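Local coordinates for protein CDP-4-keto-6-deoxy-D-glucose-3-dehydrase (Yersinia pseudotuberculosis, PDB 3BB8) that probably uses pyridoxal 5'-phosphate chemistry to dehydrate CDP-4-keto-6-deoxy-D-glucose at C3 during lipopolysaccharide sugar biosynthesis, at residues G119-V124 / L376-L381; P134-V139 / V390-V395; A89-L94 / T127-L132; Y144-S149 / I162-T167. The protein carries 1 engineered substitution. All blocks are in the same frame, centred on the assembly; numbering follows the deposited sequence.

How the contacts relate
All four contacts lie in or beside the large mixed sheet of an aspartate aminotransferase fold. Helix 121-129 serves contact 1 at its start and contact 3 at its end, and the chain then runs into strand 133-140, which supplies one segment of contact 2. Strands 133-140, 145-146, 159-165 and 393-394 belong to that sheet, which ties contact 2 to contact 4, with centres about 12 Å apart. The centres of contacts 3 and 4 are about 17 Å apart, yet Met163 touches Asn90 and Leu94. Along the chain, contact 4 is nested within the loops closed by contacts 1 and 2. Segment 376-381 returns to the cofactor pocket, and 390-395 to the sheet farther from it.

Contact 1: residues G119-V124 / L376-L381; sequences GFPTTV and LFAGNL. With PLP (pyridoxal-5'-phosphate), chain C.
Leu381 CD1 packs on Val124 CG2 at 3.8 Å, the two side chains running past each other in opposite senses, while Leu381 CD2 lies 4.0 Å from Pro121 CA. Leu381 buries the most surface here, followed by Gly119 and Phe377, and each meets the other segment in a different way. Gly119 works through its carbonyl. Its O accepts the backbone hydrogen bond from Ala378 N at 3.3 Å, bent at the hydrogen (138°), and the same oxygen lies 3.3 Å from Phe377 CB. Ala378 N is held within a type II' turn from Leu376 to Gly379, in which Phe377 takes the positive-phi second position.

That turn presents the Phe377 ring to Phe120. The pair is T-shaped: centroids 5.4 Å apart, planes at 88°, with Phe120 offering its edge and its CD1 standing over the rim of the Phe377 face. Phe120 CG is anti to its backbone nitrogen (chi1 -167°), which lays the ring beside pyridoxal-5'-phosphate. The cofactor covers one face, with Phe120 CD2 3.5 Å from PLP C6, and Pro121 CD covers the opposite face. Phe377 CZ comes within 3.9 Å of PLP O3. From the second subunit, Trp247 also meets the Phe120 ring, and Tyr276 OH hydrogen-bonds to Phe377 O.

The chemistry is mostly apolar, consistent with Phe120 helping to confine the pyridine ring through contact on one face, while hydrogen bonds from Asp191, Asp194, Ser87 and Ser215 hold the cofactor's polar groups.

Contact 2: residues P134-V139 / V390-V395; sequences PVFVDV and VKYRVV
The Phe136 ring turns its edge to Tyr392, whose CG lies in the ring plane; the closest atoms are Phe136 CE1 and Tyr392 CB at 3.7 Å. The pair is an offset edge-to-face one, with planes at 79° and centroids 5.8 Å apart, the face being that of Tyr392. On the other side of the sheet, the Arg393 guanidinium is covered on one face by Val135, with Val135 CG1 3.8 Å from Arg393 NH2. The two side chains lie side by side and point the same way. A bend at chi3 (-54°) folds the arginine back over the valine, and its NE makes a salt bridge with Glu112.

The backbone evidence is three bonds in parallel register: Arg393 N to Pro134 O at 3.0 Å, Phe136 N to Arg393 O at 2.8 Å, and Val395 N to Phe136 O at 3.0 Å. Val135 CG1 and Val395 CG2, 4.1 Å apart, extend the packing beside the guanidinium, where Ala154 of helix 151-154 also touches both valines.

A short strand from late in the chain, 393-394, is thereby added in parallel to strand 133-140 of the large mixed sheet at the centre of the PLP-binding domain of the aspartate aminotransferase fold.

Contact 3: residues A89-L94 / T127-L132; sequences ANLLAL and TIQNGL
Leu94 reaches Thr127 and Asn130 because its chi1 of -166° swings CG away from the backbone nitrogen and chi2 of -71° then carries CD1 toward the second helix. Leu91 makes a similar first turn (chi1 179°), and its CD1 meets Gln129. The contact joins two helices of the aspartate aminotransferase fold, 86-96 and 121-129, at the place where the second one ends in a Schellman motif. Gly131, with positive phi, is the C' residue of that motif. Its evidence is the bond from Leu132 N back to Thr127 O, 2.8 Å, together with that from Gly131 N to Ile128 O, 3.0 Å.

Between the helices, two leucines of the first pack on the aliphatic parts and polar ends of Thr127, Gln129 and Asn130. Leu94 buries more surface than any other residue of the two segments, its CD1 lying 4.0 Å from Thr127 CA and 4.1 Å from Asn130 CB. Leu94 and Asn130 pass each other in opposite directions. Pro126 of helix 121-129 and Leu107 of a loop also touch Leu94. Leu91, by comparison, crosses the Gln129 side chain at about a right angle, methyl against amide oxygen.

The same layer adjoins the dimer interface, since Tyr287 of the second subunit packs on both Leu91 and Gln129. Toward its beginning, helix 86-96 has the cofactor close by: Gly86 N and Ser87 OG hydrogen-bond to pyridoxal-5'-phosphate, and Asn90 lines its pocket. Gln129 OE1 sits 3.9 Å from Leu91 CD1, while Gln129 NE2 gives a weak hydrogen bond to Gly286 O of the second subunit.

Contact 4: residues Y144-S149 / I162-T167; sequences YNVNAS and IMIAHT
Tyr144 meets Thr167 with its backbone carbonyl, not its ring: Tyr144 O lies 3.4 Å from Thr167 CB, and Tyr144 itself has left-handed helical angles (phi 66°, psi 27°). Those angles fit a G1 beta bulge, in which Tyr144 and Asn145 together face one residue of strand 133-140. The phenol, meanwhile, leads away and makes a hydrogen bond through OH to Thr350 OG1.

Asn145 buries the most surface in the contact. It lies alongside Thr167, the two side chains running in opposite directions, with Asn145 CG 4.0 Å from Thr167 CB. Farther along, Val146 CG1 touches Ile164 CD1 at 4.2 Å; Ile151 and Val116 border the same valine. Both segments belong to the large mixed sheet of the aspartate aminotransferase fold, strand 145-146 pairing with 133-140, whereas strand 159-165 lies between 112-115 and 187-191. The chain then passes through the short helix 151-154 to strand 159-165, which runs parallel to 133-140 with strand 112-115 between them.

Beyond the strand's end, His166 is the centre of an inverse gamma turn that brings Thr167 round to the carbonyl of Tyr144, and the His166 ring stacks on that of Phe172. Thr167 OG1 lies beside its backbone N (chi1 -54°), from where it makes a weak hydrogen bond to Ala165 O at 3.5 Å. The Ala165 side chain lies about 4 Å from the pyridoxal-5'-phosphate at nearest atoms.

Contact 1: residues G119-V124 / L376-L381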
loop_
_atom_site.group_PDB
_atom_site.type_symbol
_atom_site.label_atom_id
_atom_site.label_comp_id
_atom_site.label_asym_id
_atom_site.label_seq_id
_atom_site.Cartn_x
_atom_site.Cartn_y
_atom_site.Cartn_z
ATOM N N GLY A 119 6.271 -20.517 6.523
ATOM C CA GLY A 119 6.590 -19.396 5.663
ATOM C C GLY A 119 6.309 -18.025 6.245
ATOM O O GLY A 119 6.338 -17.816 7.461
ATOM N N PHE A 120 6.045 -17.076 5.359
ATOM C CA PHE A 120 5.766 -15.715 5.777
ATOM C C PHE A 120 4.257 -15.485 5.728
ATOM O O PHE A 120 3.590 -15.934 4.794
ATOM C CB PHE A 120 6.483 -14.725 4.859
ATOM C CG PHE A 120 6.499 -13.331 5.396
ATOM C CD1 PHE A 120 7.317 -13.006 6.472
ATOM C CD2 PHE A 120 5.630 -12.365 4.895
ATOM C CE1 PHE A 120 7.268 -11.741 7.051
ATOM C CE2 PHE A 120 5.574 -11.100 5.468
ATOM C CZ PHE A 120 6.393 -10.789 6.549
ATOM N N PRO A 121 3.700 -14.800 6.742
ATOM C CA PRO A 121 2.263 -14.519 6.816
ATOM C C PRO A 121 1.551 -13.999 5.563
ATOM O O PRO A 121 0.554 -14.576 5.145
ATOM C CB PRO A 121 2.151 -13.554 8.010
ATOM C CG PRO A 121 3.547 -13.062 8.226
ATOM C CD PRO A 121 4.383 -14.254 7.924
ATOM N N THR A 122 2.071 -12.944 4.947
ATOM C CA THR A 122 1.417 -12.377 3.770
ATOM C C THR A 122 1.471 -13.227 2.487
ATOM O O THR A 122 0.919 -12.848 1.448
ATOM C CB THR A 122 1.922 -10.952 3.505
ATOM O OG1 THR A 122 3.331 -10.959 3.255
ATOM C CG2 THR A 122 1.636 -10.078 4.722
ATOM N N THR A 123 2.122 -14.382 2.561
ATOM C CA THR A 123 2.162 -15.294 1.411
ATOM C C THR A 123 0.807 -15.997 1.402
ATOM O O THR A 123 0.247 -16.303 0.350
ATOM C CB THR A 123 3.254 -16.378 1.578
ATOM O OG1 THR A 123 4.539 -15.770 1.465
ATOM C CG2 THR A 123 3.113 -17.486 0.521
ATOM N N VAL A 124 0.279 -16.210 2.604
ATOM C CA VAL A 124 -0.984 -16.917 2.803
ATOM C C VAL A 124 -2.204 -16.036 3.082
ATOM O O VAL A 124 -3.321 -16.385 2.681
ATOM C CB VAL A 124 -0.829 -17.948 3.963
ATOM C CG1 VAL A 124 -2.146 -18.658 4.249
ATOM C CG2 VAL A 124 0.246 -18.978 3.595
ATOM N N LEU A 376 12.755 -18.575 11.319
ATOM C CA LEU A 376 12.204 -18.690 9.975
ATOM C C LEU A 376 10.780 -18.130 9.857
ATOM O O LEU A 376 9.824 -18.854 9.547
ATOM C CB LEU A 376 12.250 -20.159 9.511
ATOM C CG LEU A 376 12.060 -20.403 8.005
ATOM C CD1 LEU A 376 12.998 -19.516 7.242
ATOM C CD2 LEU A 376 12.327 -21.855 7.651
ATOM N N PHE A 377 10.664 -16.830 10.122
ATOM C CA PHE A 377 9.399 -16.106 10.056
ATOM C C PHE A 377 8.383 -16.755 10.993
ATOM O O PHE A 377 8.711 -17.085 12.128
ATOM C CB PHE A 377 8.866 -16.069 8.620
ATOM C CG PHE A 377 9.864 -15.529 7.623
ATOM C CD1 PHE A 377 10.574 -14.357 7.890
ATOM C CD2 PHE A 377 10.129 -16.213 6.438
ATOM C CE1 PHE A 377 11.542 -13.877 6.995
ATOM C CE2 PHE A 377 11.097 -15.741 5.529
ATOM C CZ PHE A 377 11.804 -14.574 5.813
ATOM N N ALA A 378 7.155 -16.950 10.529
ATOM C CA ALA A 378 6.125 -17.542 11.383
ATOM C C ALA A 378 6.376 -18.954 11.936
ATOM O O ALA A 378 5.635 -19.423 12.804
ATOM C CB ALA A 378 4.777 -17.503 10.647
ATOM N N GLY A 379 7.414 -19.628 11.448
ATOM C CA GLY A 379 7.692 -20.976 11.919
ATOM C C GLY A 379 6.596 -21.915 11.453
ATOM O O GLY A 379 6.774 -22.669 10.500
ATOM N N ASN A 380 5.465 -21.890 12.147
ATOM C CA ASN A 380 4.318 -22.706 11.770
ATOM C C ASN A 380 3.094 -21.804 11.877
ATOM O O ASN A 380 2.594 -21.545 12.976
ATOM C CB ASN A 380 4.155 -23.912 12.694
ATOM C CG ASN A 380 2.982 -24.800 12.291
ATOM O OD1 ASN A 380 2.879 -25.949 12.731
ATOM N ND2 ASN A 380 2.092 -24.273 11.455
ATOM N N LEU A 381 2.627 -21.330 10.727
ATOM C CA LEU A 381 1.482 -20.434 10.669
ATOM C C LEU A 381 0.271 -20.912 11.464
ATOM O O LEU A 381 -0.345 -20.121 12.171
ATOM C CB LEU A 381 1.092 -20.174 9.207
ATOM C CG LEU A 381 2.023 -19.191 8.491
ATOM C CD1 LEU A 381 1.820 -19.262 6.998
ATOM C CD2 LEU A 381 1.774 -17.782 9.020
HETATM N N1 PLP C . 6.806 -13.131 1.436
HETATM C C2 PLP C . 8.077 -13.424 1.902
HETATM C C2A PLP C . 8.538 -14.874 1.830
HETATM C C3 PLP C . 8.901 -12.382 2.422
HETATM O O3 PLP C . 10.144 -12.624 2.890
HETATM C C4 PLP C . 8.406 -11.009 2.456
HETATM C C4A PLP C . 9.364 -9.897 3.008
HETATM C C5 PLP C . 7.078 -10.773 1.970
HETATM C C6 PLP C . 6.300 -11.883 1.458
HETATM C C5A PLP C . 6.361 -9.458 1.910
HETATM O O4P PLP C . 7.165 -8.397 1.647
HETATM P P PLP C . 7.081 -6.964 2.369
HETATM O O1P PLP C . 7.794 -5.999 1.445
HETATM O O2P PLP C . 7.891 -7.152 3.782
HETATM O O3P PLP C . 5.618 -6.585 2.621
#

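Contact 2: residues P134-V139 / V390-V395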
loop_
_atom_site.group_PDB
_atom_site.type_symbol
_atom_site.label_atom_id
_atom_site.label_comp_id
_atom_site.label_asym_id
_atom_site.label_seq_id
_atom_site.Cartn_x
_atom_site.Cartn_y
_atom_site.Cartn_z
ATOM N N PRO A 134 -7.017 -21.910 2.928
ATOM C CA PRO A 134 -5.637 -22.373 2.772
ATOM C C PRO A 134 -5.553 -23.864 3.110
ATOM O O PRO A 134 -6.184 -24.330 4.060
ATOM C CB PRO A 134 -4.866 -21.526 3.786
ATOM C CG PRO A 134 -5.735 -20.321 3.975
ATOM C CD PRO A 134 -7.111 -20.918 4.007
ATOM N N VAL A 135 -4.793 -24.603 2.313
ATOM C CA VAL A 135 -4.585 -26.033 2.528
ATOM C C VAL A 135 -3.073 -26.246 2.632
ATOM O O VAL A 135 -2.348 -26.023 1.663
ATOM C CB VAL A 135 -5.147 -26.858 1.354
ATOM C CG1 VAL A 135 -4.884 -28.340 1.583
ATOM C CG2 VAL A 135 -6.643 -26.610 1.225
ATOM N N PHE A 136 -2.599 -26.661 3.804
ATOM C CA PHE A 136 -1.164 -26.857 4.020
ATOM C C PHE A 136 -0.617 -28.285 3.920
ATOM O O PHE A 136 -1.308 -29.255 4.231
ATOM C CB PHE A 136 -0.748 -26.329 5.401
ATOM C CG PHE A 136 -1.234 -24.939 5.712
ATOM C CD1 PHE A 136 -2.480 -24.740 6.301
ATOM C CD2 PHE A 136 -0.423 -23.829 5.458
ATOM C CE1 PHE A 136 -2.918 -23.458 6.640
ATOM C CE2 PHE A 136 -0.845 -22.546 5.789
ATOM C CZ PHE A 136 -2.097 -22.357 6.384
ATOM N N VAL A 137 0.642 -28.384 3.490
ATOM C CA VAL A 137 1.378 -29.648 3.420
ATOM C C VAL A 137 2.768 -29.333 3.978
ATOM O O VAL A 137 3.255 -28.209 3.851
ATOM C CB VAL A 137 1.517 -30.208 1.985
ATOM C CG1 VAL A 137 0.160 -30.617 1.464
ATOM C CG2 VAL A 137 2.180 -29.188 1.077
ATOM N N ASP A 138 3.405 -30.321 4.592
ATOM C CA ASP A 138 4.713 -30.127 5.206
ATOM C C ASP A 138 5.847 -29.747 4.256
ATOM O O ASP A 138 5.761 -29.942 3.045
ATOM C CB ASP A 138 5.090 -31.388 5.994
ATOM C CG ASP A 138 6.128 -31.121 7.068
ATOM O OD1 ASP A 138 6.029 -30.085 7.760
ATOM O OD2 ASP A 138 7.035 -31.960 7.233
ATOM N N VAL A 139 6.906 -29.183 4.824
ATOM C CA VAL A 139 8.078 -28.789 4.050
ATOM C C VAL A 139 9.206 -29.792 4.298
ATOM O O VAL A 139 9.039 -30.768 5.039
ATOM C CB VAL A 139 8.584 -27.392 4.458
ATOM C CG1 VAL A 139 7.522 -26.342 4.162
ATOM C CG2 VAL A 139 8.946 -27.388 5.932
ATOM N N VAL A 390 -9.071 -19.076 12.059
ATOM C CA VAL A 390 -9.057 -19.145 10.603
ATOM C C VAL A 390 -9.486 -20.525 10.097
ATOM O O VAL A 390 -9.176 -21.544 10.704
ATOM C CB VAL A 390 -7.646 -18.833 10.051
ATOM C CG1 VAL A 390 -7.595 -19.091 8.551
ATOM C CG2 VAL A 390 -7.283 -17.391 10.356
ATOM N N LYS A 391 -10.211 -20.556 8.987
ATOM C CA LYS A 391 -10.631 -21.827 8.430
ATOM C C LYS A 391 -9.559 -22.328 7.476
ATOM O O LYS A 391 -9.233 -21.664 6.491
ATOM C CB LYS A 391 -11.962 -21.700 7.679
ATOM C CG LYS A 391 -12.331 -22.982 6.934
ATOM C CD LYS A 391 -13.793 -23.045 6.487
ATOM C CE LYS A 391 -14.100 -24.422 5.877
ATOM N NZ LYS A 391 -15.531 -24.611 5.495
ATOM N N TYR A 392 -9.010 -23.500 7.772
ATOM C CA TYR A 392 -7.977 -24.083 6.928
ATOM C C TYR A 392 -7.968 -25.601 7.001
ATOM O O TYR A 392 -8.653 -26.198 7.825
ATOM C CB TYR A 392 -6.598 -23.569 7.343
ATOM C CG TYR A 392 -6.188 -23.966 8.742
ATOM C CD1 TYR A 392 -6.470 -23.144 9.833
ATOM C CD2 TYR A 392 -5.495 -25.153 8.974
ATOM C CE1 TYR A 392 -6.064 -23.492 11.122
ATOM C CE2 TYR A 392 -5.086 -25.510 10.257
ATOM C CZ TYR A 392 -5.372 -24.678 11.322
ATOM O OH TYR A 392 -4.961 -25.029 12.588
ATOM N N ARG A 393 -7.187 -26.219 6.126
ATOM C CA ARG A 393 -7.052 -27.665 6.115
ATOM C C ARG A 393 -5.578 -28.009 6.024
ATOM O O ARG A 393 -4.795 -27.273 5.421
ATOM C CB ARG A 393 -7.771 -28.300 4.922
ATOM C CG ARG A 393 -9.278 -28.199 4.952
ATOM C CD ARG A 393 -9.921 -29.281 4.073
ATOM N NE ARG A 393 -9.428 -29.289 2.694
ATOM C CZ ARG A 393 -8.548 -30.163 2.210
ATOM N NH1 ARG A 393 -8.046 -31.116 2.991
ATOM N NH2 ARG A 393 -8.184 -30.096 0.935
ATOM N N VAL A 394 -5.208 -29.128 6.634
ATOM C CA VAL A 394 -3.834 -29.601 6.597
ATOM C C VAL A 394 -3.840 -31.089 6.253
ATOM O O VAL A 394 -4.432 -31.906 6.959
ATOM C CB VAL A 394 -3.116 -29.355 7.942
ATOM C CG1 VAL A 394 -3.989 -29.795 9.082
ATOM C CG2 VAL A 394 -1.792 -30.102 7.971
ATOM N N VAL A 395 -3.203 -31.425 5.136
ATOM C CA VAL A 395 -3.122 -32.803 4.678
ATOM C C VAL A 395 -1.818 -33.427 5.151
ATOM O O VAL A 395 -0.739 -32.971 4.788
ATOM C CB VAL A 395 -3.181 -32.876 3.147
ATOM C CG1 VAL A 395 -3.025 -34.315 2.690
ATOM C CG2 VAL A 395 -4.503 -32.296 2.651
#

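Contact 3: residues A89-L94 / T127-L132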
loop_
_atom_site.group_PDB
_atom_site.type_symbol
_atom_site.label_atom_id
_atom_site.label_comp_id
_atom_site.label_asym_id
_atom_site.label_seq_id
_atom_site.Cartn_x
_atom_site.Cartn_y
_atom_site.Cartn_z
ATOM N N ALA A 89 2.051 -7.025 -3.190
ATOM C CA ALA A 89 2.197 -7.744 -4.448
ATOM C C ALA A 89 1.455 -9.071 -4.330
ATOM O O ALA A 89 0.655 -9.419 -5.207
ATOM C CB ALA A 89 3.676 -7.979 -4.769
ATOM N N ASN A 90 1.708 -9.806 -3.245
ATOM C CA ASN A 90 1.028 -11.086 -3.027
ATOM C C ASN A 90 -0.486 -10.870 -3.016
ATOM O O ASN A 90 -1.233 -11.659 -3.602
ATOM C CB ASN A 90 1.460 -11.730 -1.703
ATOM C CG ASN A 90 2.831 -12.399 -1.787
ATOM O OD1 ASN A 90 3.447 -12.717 -0.771
ATOM N ND2 ASN A 90 3.305 -12.621 -2.995
ATOM N N LEU A 91 -0.940 -9.808 -2.355
ATOM C CA LEU A 91 -2.375 -9.504 -2.284
ATOM C C LEU A 91 -2.993 -9.312 -3.669
ATOM O O LEU A 91 -4.047 -9.875 -3.963
ATOM C CB LEU A 91 -2.619 -8.241 -1.455
ATOM C CG LEU A 91 -4.090 -7.815 -1.338
ATOM C CD1 LEU A 91 -4.905 -8.933 -0.704
ATOM C CD2 LEU A 91 -4.193 -6.545 -0.507
ATOM N N LEU A 92 -2.322 -8.528 -4.515
ATOM C CA LEU A 92 -2.794 -8.249 -5.878
ATOM C C LEU A 92 -2.773 -9.496 -6.784
ATOM O O LEU A 92 -3.682 -9.704 -7.589
ATOM C CB LEU A 92 -1.943 -7.130 -6.504
ATOM C CG LEU A 92 -2.162 -5.711 -5.949
ATOM C CD1 LEU A 92 -1.130 -4.754 -6.524
ATOM C CD2 LEU A 92 -3.573 -5.240 -6.312
ATOM N N ALA A 93 -1.737 -10.319 -6.643
ATOM C CA ALA A 93 -1.590 -11.540 -7.435
ATOM C C ALA A 93 -2.758 -12.501 -7.216
ATOM O O ALA A 93 -3.369 -12.972 -8.173
ATOM C CB ALA A 93 -0.270 -12.229 -7.085
ATOM N N LEU A 94 -3.077 -12.776 -5.954
ATOM C CA LEU A 94 -4.169 -13.689 -5.612
ATOM C C LEU A 94 -5.545 -13.083 -5.889
ATOM O O LEU A 94 -6.444 -13.771 -6.366
ATOM C CB LEU A 94 -4.070 -14.084 -4.133
ATOM C CG LEU A 94 -4.862 -15.246 -3.523
ATOM C CD1 LEU A 94 -6.352 -14.909 -3.419
ATOM C CD2 LEU A 94 -4.631 -16.493 -4.354
ATOM N N THR A 127 -5.086 -15.241 0.488
ATOM C CA THR A 127 -6.029 -16.339 0.287
ATOM C C THR A 127 -7.188 -16.207 1.260
ATOM O O THR A 127 -8.349 -16.270 0.869
ATOM C CB THR A 127 -5.351 -17.709 0.516
ATOM O OG1 THR A 127 -4.498 -18.010 -0.596
ATOM C CG2 THR A 127 -6.387 -18.807 0.673
ATOM N N ILE A 128 -6.858 -16.023 2.531
ATOM C CA ILE A 128 -7.857 -15.874 3.585
ATOM C C ILE A 128 -8.657 -14.570 3.440
ATOM O O ILE A 128 -9.869 -14.529 3.690
ATOM C CB ILE A 128 -7.179 -15.864 4.980
ATOM C CG1 ILE A 128 -6.390 -17.159 5.187
ATOM C CG2 ILE A 128 -8.218 -15.674 6.065
ATOM C CD1 ILE A 128 -5.504 -17.162 6.403
ATOM N N GLN A 129 -7.965 -13.501 3.053
ATOM C CA GLN A 129 -8.598 -12.196 2.912
ATOM C C GLN A 129 -9.560 -12.130 1.727
ATOM O O GLN A 129 -10.337 -11.192 1.606
ATOM C CB GLN A 129 -7.519 -11.118 2.833
ATOM C CG GLN A 129 -6.664 -11.072 4.103
ATOM C CD GLN A 129 -5.399 -10.244 3.950
ATOM O OE1 GLN A 129 -4.667 -10.379 2.961
ATOM N NE2 GLN A 129 -5.127 -9.386 4.937
ATOM N N ASN A 130 -9.514 -13.137 0.862
ATOM C CA ASN A 130 -10.427 -13.190 -0.270
ATOM C C ASN A 130 -11.492 -14.246 -0.016
ATOM O O ASN A 130 -12.261 -14.597 -0.901
ATOM C CB ASN A 130 -9.682 -13.495 -1.566
ATOM C CG ASN A 130 -9.119 -12.248 -2.209
ATOM O OD1 ASN A 130 -7.944 -11.912 -2.031
ATOM N ND2 ASN A 130 -9.971 -11.529 -2.940
ATOM N N GLY A 131 -11.536 -14.749 1.209
ATOM C CA GLY A 131 -12.526 -15.756 1.542
ATOM C C GLY A 131 -12.192 -17.163 1.072
ATOM O O GLY A 131 -13.060 -18.028 1.053
ATOM N N LEU A 132 -10.949 -17.407 0.672
ATOM C CA LEU A 132 -10.580 -18.750 0.259
ATOM C C LEU A 132 -10.043 -19.526 1.453
ATOM O O LEU A 132 -9.819 -18.970 2.531
ATOM C CB LEU A 132 -9.549 -18.736 -0.865
ATOM C CG LEU A 132 -10.143 -18.646 -2.270
ATOM C CD1 LEU A 132 -10.720 -17.260 -2.489
ATOM C CD2 LEU A 132 -9.067 -18.923 -3.306
#

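Contact 4: residues Y144-S149 / I162-T167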
loop_
_atom_site.group_PDB
_atom_site.type_symbol
_atom_site.label_atom_id
_atom_site.label_comp_id
_atom_site.label_asym_id
_atom_site.label_seq_id
_atom_site.Cartn_x
_atom_site.Cartn_y
_atom_site.Cartn_z
ATOM N N TYR A 144 14.128 -26.397 3.228
ATOM C CA TYR A 144 13.126 -25.528 3.830
ATOM C C TYR A 144 12.014 -25.086 2.878
ATOM O O TYR A 144 11.406 -24.038 3.060
ATOM C CB TYR A 144 13.801 -24.320 4.484
ATOM C CG TYR A 144 14.860 -24.729 5.480
ATOM C CD1 TYR A 144 16.209 -24.758 5.121
ATOM C CD2 TYR A 144 14.511 -25.158 6.761
ATOM C CE1 TYR A 144 17.182 -25.203 6.005
ATOM C CE2 TYR A 144 15.477 -25.611 7.650
ATOM C CZ TYR A 144 16.815 -25.632 7.264
ATOM O OH TYR A 144 17.782 -26.096 8.135
ATOM N N ASN A 145 11.758 -25.910 1.868
ATOM C CA ASN A 145 10.707 -25.654 0.906
ATOM C C ASN A 145 9.741 -26.837 0.902
ATOM O O ASN A 145 10.060 -27.915 1.409
ATOM C CB ASN A 145 11.289 -25.422 -0.491
ATOM C CG ASN A 145 11.785 -23.995 -0.681
ATOM O OD1 ASN A 145 12.914 -23.661 -0.326
ATOM N ND2 ASN A 145 10.928 -23.141 -1.227
ATOM N N VAL A 146 8.561 -26.629 0.327
ATOM C CA VAL A 146 7.515 -27.645 0.335
ATOM C C VAL A 146 8.081 -29.023 0.014
ATOM O O VAL A 146 8.917 -29.169 -0.879
ATOM C CB VAL A 146 6.398 -27.311 -0.672
ATOM C CG1 VAL A 146 6.964 -27.215 -2.080
ATOM C CG2 VAL A 146 5.295 -28.356 -0.604
ATOM N N ASN A 147 7.621 -30.031 0.747
ATOM C CA ASN A 147 7.723 -31.415 0.297
ATOM C C ASN A 147 6.809 -31.705 -0.888
ATOM O O ASN A 147 5.718 -32.251 -0.723
ATOM C CB ASN A 147 7.416 -32.376 1.447
ATOM C CG ASN A 147 7.774 -33.812 1.118
ATOM O OD1 ASN A 147 7.735 -34.688 1.982
ATOM N ND2 ASN A 147 8.130 -34.061 -0.137
ATOM N N ALA A 148 7.261 -31.336 -2.083
ATOM C CA ALA A 148 6.453 -31.486 -3.287
ATOM C C ALA A 148 5.611 -32.751 -3.413
ATOM O O ALA A 148 4.479 -32.696 -3.900
ATOM C CB ALA A 148 7.341 -31.344 -4.507
ATOM N N SER A 149 6.148 -33.887 -2.982
ATOM C CA SER A 149 5.411 -35.142 -3.101
ATOM C C SER A 149 4.112 -35.168 -2.301
ATOM O O SER A 149 3.314 -36.092 -2.443
ATOM C CB SER A 149 6.301 -36.333 -2.701
ATOM O OG SER A 149 6.714 -36.267 -1.347
ATOM N N ILE A 162 -2.270 -22.800 -6.363
ATOM C CA ILE A 162 -1.159 -23.087 -5.481
ATOM C C ILE A 162 -0.351 -21.809 -5.395
ATOM O O ILE A 162 0.036 -21.249 -6.424
ATOM C CB ILE A 162 -0.250 -24.194 -6.036
ATOM C CG1 ILE A 162 -1.036 -25.495 -6.182
ATOM C CG2 ILE A 162 0.941 -24.388 -5.109
ATOM C CD1 ILE A 162 -0.210 -26.644 -6.737
ATOM N N MET A 163 -0.126 -21.337 -4.170
ATOM C CA MET A 163 0.657 -20.128 -3.937
ATOM C C MET A 163 1.674 -20.456 -2.856
ATOM O O MET A 163 1.324 -20.683 -1.699
ATOM C CB MET A 163 -0.242 -18.967 -3.493
ATOM C CG MET A 163 0.488 -17.628 -3.401
ATOM S SD MET A 163 -0.643 -16.222 -3.344
ATOM C CE MET A 163 0.440 -14.900 -2.861
ATOM N N ILE A 164 2.940 -20.475 -3.249
ATOM C CA ILE A 164 4.030 -20.815 -2.351
ATOM C C ILE A 164 5.229 -19.929 -2.629
ATOM O O ILE A 164 5.414 -19.462 -3.751
ATOM C CB ILE A 164 4.470 -22.269 -2.582
ATOM C CG1 ILE A 164 3.325 -23.220 -2.270
ATOM C CG2 ILE A 164 5.687 -22.584 -1.752
ATOM C CD1 ILE A 164 3.657 -24.668 -2.564
ATOM N N ALA A 165 6.064 -19.726 -1.619
ATOM C CA ALA A 165 7.246 -18.894 -1.789
ATOM C C ALA A 165 8.517 -19.736 -1.882
ATOM O O ALA A 165 8.597 -20.803 -1.278
ATOM C CB ALA A 165 7.364 -17.913 -0.615
ATOM N N HIS A 166 9.492 -19.253 -2.656
ATOM C CA HIS A 166 10.783 -19.924 -2.776
ATOM C C HIS A 166 11.507 -19.439 -1.524
ATOM O O HIS A 166 12.232 -18.442 -1.540
ATOM C CB HIS A 166 11.520 -19.481 -4.052
ATOM C CG HIS A 166 10.930 -20.042 -5.312
ATOM N ND1 HIS A 166 10.053 -19.333 -6.107
ATOM C CD2 HIS A 166 11.037 -21.268 -5.877
ATOM C CE1 HIS A 166 9.645 -20.098 -7.103
ATOM N NE2 HIS A 166 10.226 -21.278 -6.987
ATOM N N THR A 167 11.269 -20.155 -0.432
ATOM C CA THR A 167 11.803 -19.805 0.880
ATOM C C THR A 167 13.287 -19.515 0.972
ATOM O O THR A 167 14.112 -20.337 0.605
ATOM C CB THR A 167 11.430 -20.892 1.896
ATOM O OG1 THR A 167 10.012 -21.084 1.857
ATOM C CG2 THR A 167 11.843 -20.491 3.307
#